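Local coordinates for protein TudS (Uncultured bacterium, PDB 6Z92) that carries an iron-sulfur cluster and probably catalyses the removal of sulfur from 2-thiouracil, at residues A[75-80]-A[122-127]; A[81-86]-A[127-132]. All blocks are in the same frame, centred on the assembly; numbering follows the deposited sequence.

Contact 1 of 2, residues A[75-80]-A[122-127]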
# COMPACT_ATOMS: atom_id res chain seq x y z
N GLU A 75 3.56 14.15 0.01
CA GLU A 75 3.53 13.15 1.07
C GLU A 75 3.36 11.76 0.48
O GLU A 75 4.02 10.82 0.90
CB GLU A 75 2.40 13.47 2.07
CG GLU A 75 2.65 14.71 2.90
CD GLU A 75 2.44 16.03 2.18
OE1 GLU A 75 1.70 16.05 1.17
OE2 GLU A 75 3.03 17.05 2.62
N PHE A 76 2.49 11.63 -0.53
CA PHE A 76 2.27 10.36 -1.21
C PHE A 76 3.55 9.88 -1.87
O PHE A 76 3.88 8.70 -1.73
CB PHE A 76 1.13 10.50 -2.23
CG PHE A 76 -0.22 10.21 -1.62
CD1 PHE A 76 -0.79 11.09 -0.71
CD2 PHE A 76 -0.90 9.04 -1.91
CE1 PHE A 76 -2.03 10.81 -0.13
CE2 PHE A 76 -2.14 8.77 -1.35
CZ PHE A 76 -2.70 9.66 -0.46
N ASP A 77 4.29 10.80 -2.52
CA ASP A 77 5.54 10.50 -3.20
C ASP A 77 6.67 10.22 -2.23
O ASP A 77 7.50 9.37 -2.52
CB ASP A 77 5.91 11.63 -4.17
CG ASP A 77 4.98 11.75 -5.36
OD1 ASP A 77 4.19 10.81 -5.61
OD2 ASP A 77 5.03 12.80 -6.05
N ARG A 78 6.69 10.90 -1.08
CA ARG A 78 7.68 10.64 -0.03
C ARG A 78 7.47 9.21 0.51
O ARG A 78 8.42 8.44 0.57
CB ARG A 78 7.58 11.67 1.13
CG ARG A 78 8.53 11.30 2.29
CD ARG A 78 8.60 12.32 3.40
NE ARG A 78 9.70 13.25 3.24
CZ ARG A 78 9.90 14.30 4.04
NH1 ARG A 78 9.07 14.55 5.06
NH2 ARG A 78 10.96 15.09 3.86
N GLY A 79 6.23 8.88 0.86
CA GLY A 79 5.88 7.56 1.35
C GLY A 79 6.18 6.46 0.35
O GLY A 79 6.61 5.37 0.74
N ALA A 80 5.93 6.74 -0.95
CA ALA A 80 6.24 5.82 -2.04
C ALA A 80 7.75 5.57 -2.10
O ALA A 80 8.16 4.41 -2.10
CB ALA A 80 5.74 6.37 -3.37
N GLU A 122 -3.57 1.92 -10.38
CA GLU A 122 -2.73 1.64 -9.23
C GLU A 122 -2.41 2.88 -8.41
O GLU A 122 -2.53 4.01 -8.90
CB GLU A 122 -1.45 0.87 -9.65
CG GLU A 122 -0.70 1.50 -10.80
CD GLU A 122 0.29 0.57 -11.49
OE1 GLU A 122 1.13 1.09 -12.26
OE2 GLU A 122 0.22 -0.67 -11.27
N GLY A 123 -2.08 2.67 -7.15
CA GLY A 123 -1.68 3.72 -6.22
C GLY A 123 -0.26 4.15 -6.51
O GLY A 123 0.47 3.46 -7.23
N LYS A 124 0.17 5.29 -5.93
CA LYS A 124 1.51 5.83 -6.14
C LYS A 124 2.64 4.92 -5.63
O LYS A 124 3.69 4.86 -6.27
CB LYS A 124 1.65 7.24 -5.55
CG LYS A 124 0.57 8.19 -6.02
CD LYS A 124 1.15 9.53 -6.41
CE LYS A 124 1.94 9.47 -7.69
NZ LYS A 124 2.55 10.78 -8.00
N THR A 125 2.44 4.25 -4.49
CA THR A 125 3.48 3.38 -3.95
C THR A 125 3.64 2.17 -4.86
O THR A 125 4.75 1.81 -5.22
CB THR A 125 3.17 2.98 -2.49
OG1 THR A 125 3.14 4.17 -1.69
CG2 THR A 125 4.18 2.00 -1.91
N THR A 126 2.51 1.54 -5.22
CA THR A 126 2.48 0.36 -6.08
C THR A 126 3.15 0.65 -7.42
O THR A 126 4.01 -0.12 -7.87
CB THR A 126 1.01 -0.08 -6.27
OG1 THR A 126 0.50 -0.55 -5.04
CG2 THR A 126 0.86 -1.15 -7.35
N ALA A 127 2.80 1.79 -8.03
CA ALA A 127 3.36 2.23 -9.29
C ALA A 127 4.88 2.36 -9.21
O ALA A 127 5.58 1.85 -10.09
CB ALA A 127 2.73 3.54 -9.72
O HOH W 1 1.99 6.69 -1.95
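F76 meets K124 at the start of the contact: F76 CB lies 4.3 Å from K124 CD, and the F76 ring stands obliquely beside CG of the same lysine. An aromatic suits this buried site, where it can lie against the apolar part of the lysine chain. F76 O does a second job. Already the acceptor for A80 N in the helix, F76 O also accepts a bond from a water at 2.8 Å. That water sits 2.8 Å from T125 OG1 as well, so a threonine hydroxyl and a helix carbonyl are joined through one molecule. D77, one residue on, brings the charge. D77 OD1 accepts K124 NZ at 2.9 Å through the syn lone pair, on the side of OD2, in a salt bridge. K124 gets there by bending twice, at chi2 (-135°) and chi3 (71°), which carries the ammonium round to the carboxylate; the same NZ also donates to E62 O. Replacing D77 by an alanine would probably leave the K124 ammonium without its carboxylate mate and held less firmly at the end of a bent chain. G79 and A80 suit the closest approach of the two backbones because both are small. A80 CA and T125 CA are 4.1 Å apart. The threonine hydroxyl comes closer still, with T125 OG1 3.5 Å from A80 CA. K124 and T125, right after the N-cap G123, are the residues touched, which places helix 73-90 against the first turn of helix 124-131. Around this junction F76 and K124 both lie on V64 of strand 63-66, F76 also reaches E45 and T125 reaches P44 of helix 44-47, and the F76 side chain is about 6 Å from the bound iron-sulfur cluster.

Contact 2 of 2, residues A[81-86]-A[127-132]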
# COMPACT_ATOMS: atom_id res chain seq x y z
N GLU A 81 8.58 6.64 -2.06
CA GLU A 81 10.03 6.54 -2.12
C GLU A 81 10.63 5.87 -0.86
O GLU A 81 11.63 5.16 -0.96
CB GLU A 81 10.65 7.92 -2.41
CG GLU A 81 12.16 7.92 -2.55
CD GLU A 81 12.72 7.12 -3.72
OE1 GLU A 81 13.84 6.58 -3.60
OE2 GLU A 81 12.03 7.06 -4.77
N LEU A 82 9.99 6.03 0.30
CA LEU A 82 10.43 5.37 1.54
C LEU A 82 10.14 3.86 1.48
O LEU A 82 10.91 3.07 2.02
CB LEU A 82 9.75 6.01 2.77
CG LEU A 82 10.26 7.41 3.10
CD1 LEU A 82 9.32 8.14 4.03
CD2 LEU A 82 11.69 7.36 3.61
N ALA A 83 9.02 3.46 0.84
CA ALA A 83 8.67 2.06 0.66
C ALA A 83 9.74 1.39 -0.23
O ALA A 83 10.20 0.28 0.08
CB ALA A 83 7.30 1.94 -0.00
N LEU A 84 10.17 2.08 -1.29
CA LEU A 84 11.19 1.57 -2.17
C LEU A 84 12.52 1.44 -1.42
O LEU A 84 13.17 0.39 -1.51
CB LEU A 84 11.32 2.51 -3.38
CG LEU A 84 12.41 2.13 -4.36
CD1 LEU A 84 12.12 0.77 -5.00
CD2 LEU A 84 12.63 3.23 -5.38
N GLY A 85 12.86 2.46 -0.64
CA GLY A 85 14.08 2.50 0.16
C GLY A 85 14.19 1.35 1.14
O GLY A 85 15.26 0.79 1.33
N LEU A 86 13.06 0.98 1.75
CA LEU A 86 12.96 -0.12 2.69
C LEU A 86 13.16 -1.46 1.97
O LEU A 86 13.85 -2.34 2.47
CB LEU A 86 11.57 -0.07 3.36
CG LEU A 86 11.33 -1.07 4.48
CD1 LEU A 86 12.34 -0.86 5.63
CD2 LEU A 86 9.88 -1.03 4.97
N ALA A 127 2.80 1.79 -8.03
CA ALA A 127 3.36 2.23 -9.29
C ALA A 127 4.88 2.36 -9.21
O ALA A 127 5.58 1.85 -10.09
CB ALA A 127 2.73 3.54 -9.72
N LEU A 128 5.40 2.95 -8.13
CA LEU A 128 6.83 3.09 -7.94
C LEU A 128 7.53 1.74 -7.72
O LEU A 128 8.56 1.46 -8.33
CB LEU A 128 7.15 4.07 -6.81
CG LEU A 128 8.63 4.39 -6.67
CD1 LEU A 128 9.16 5.10 -7.88
CD2 LEU A 128 8.89 5.20 -5.43
N LEU A 129 6.96 0.92 -6.85
CA LEU A 129 7.50 -0.40 -6.55
C LEU A 129 7.58 -1.28 -7.82
O LEU A 129 8.64 -1.84 -8.11
CB LEU A 129 6.67 -1.06 -5.44
CG LEU A 129 7.24 -1.07 -4.00
CD1 LEU A 129 7.94 0.22 -3.63
CD2 LEU A 129 6.16 -1.37 -3.01
N ARG A 130 6.49 -1.34 -8.61
CA ARG A 130 6.45 -2.12 -9.86
C ARG A 130 7.46 -1.60 -10.88
O ARG A 130 8.09 -2.40 -11.57
CB ARG A 130 5.05 -2.13 -10.46
CG ARG A 130 4.10 -3.02 -9.69
CD ARG A 130 2.70 -3.00 -10.28
NE ARG A 130 1.90 -4.10 -9.74
CZ ARG A 130 0.58 -4.15 -9.74
NH1 ARG A 130 -0.13 -3.15 -10.26
NH2 ARG A 130 -0.06 -5.19 -9.22
N ARG A 131 7.63 -0.28 -10.97
CA ARG A 131 8.60 0.35 -11.86
C ARG A 131 10.03 -0.08 -11.51
O ARG A 131 10.88 -0.08 -12.39
CB ARG A 131 8.49 1.87 -11.74
CG ARG A 131 8.05 2.56 -13.00
CD ARG A 131 8.02 4.06 -12.80
NE ARG A 131 9.36 4.65 -12.93
CZ ARG A 131 9.82 5.21 -14.05
NH1 ARG A 131 9.06 5.26 -15.14
NH2 ARG A 131 11.05 5.71 -14.10
N HIS A 132 10.31 -0.45 -10.26
CA HIS A 132 11.63 -0.90 -9.83
C HIS A 132 11.77 -2.41 -9.73
O HIS A 132 12.69 -2.89 -9.07
CB HIS A 132 12.05 -0.23 -8.51
CG HIS A 132 12.42 1.21 -8.71
ND1 HIS A 132 13.73 1.60 -8.83
CD2 HIS A 132 11.62 2.28 -8.91
CE1 HIS A 132 13.70 2.90 -9.08
NE2 HIS A 132 12.44 3.35 -9.13
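L84 sends its CG away from its own backbone N (chi1 177°), toward H132 at the end of the other helix, and H132 CG sits beside its backbone N, anti to the carbonyl carbon, which presents the ring face to L84. The two side chains run at about a right angle, and the forked end of the leucine is what makes the contact. L84 CD2 stands over the middle of the imidazole, 3.7 Å from the centroid of the H132 ring and only 6° off its normal, a well-formed CH-pi contact. The other branch, L84 CD1, lies 3.7 Å from H132 CB. A flat ring suits this exposed end of the helix, since it gives a leucine methyl a broad surface while keeping polar nitrogens at its rim; L128 O lies at that rim, in the ring plane. Behind the fork, L84 CB touches L129 CD1 at 4.1 Å and also packs on L128 CD2. Helices 73-90 and 124-131 lead into the neighbouring strands 94-96 and 135-137 of the parallel sheet, as in the beta-alpha-beta layout of an alpha/beta fold, and here their segments run in roughly the same direction, with axes 9.3 Å apart and crossing at -38°. Deeper in, A83 belongs to the buried side: its small CB touches L129 CD1, and the helix packs from there onto F42 and I6 of the sheet. Toward solvent, E81 takes over. E81 bends at chi2 and crosses L128 obliquely, with E81 OE2 3.7 Å from L128 CD2, at the exposed rim. H132 NE2 is too far from this carboxylate for a bond, although the negative charge might favour protonation of the imidazole.

In the fold
Contacts 1 and 2 are successive steps along one interface, with helix 73-90 and helix 124-131 in both and A127 shared between the 122-127 and 127-132 segments. Contact 1 is buried nearer the middle of the chain, by the iron-sulfur cluster, and its chemistry is largely polar: a salt bridge, a bridging water and small residues at a close backbone approach. Contact 2 is only partly buried, has no hydrogen bond across it and relies on leucines and a histidine face. The two are joined by T125 CG2 packing on A83 CB and, between the second segments, by the salt bridge from R130 of helix 124-131 to E122 in the loop before it.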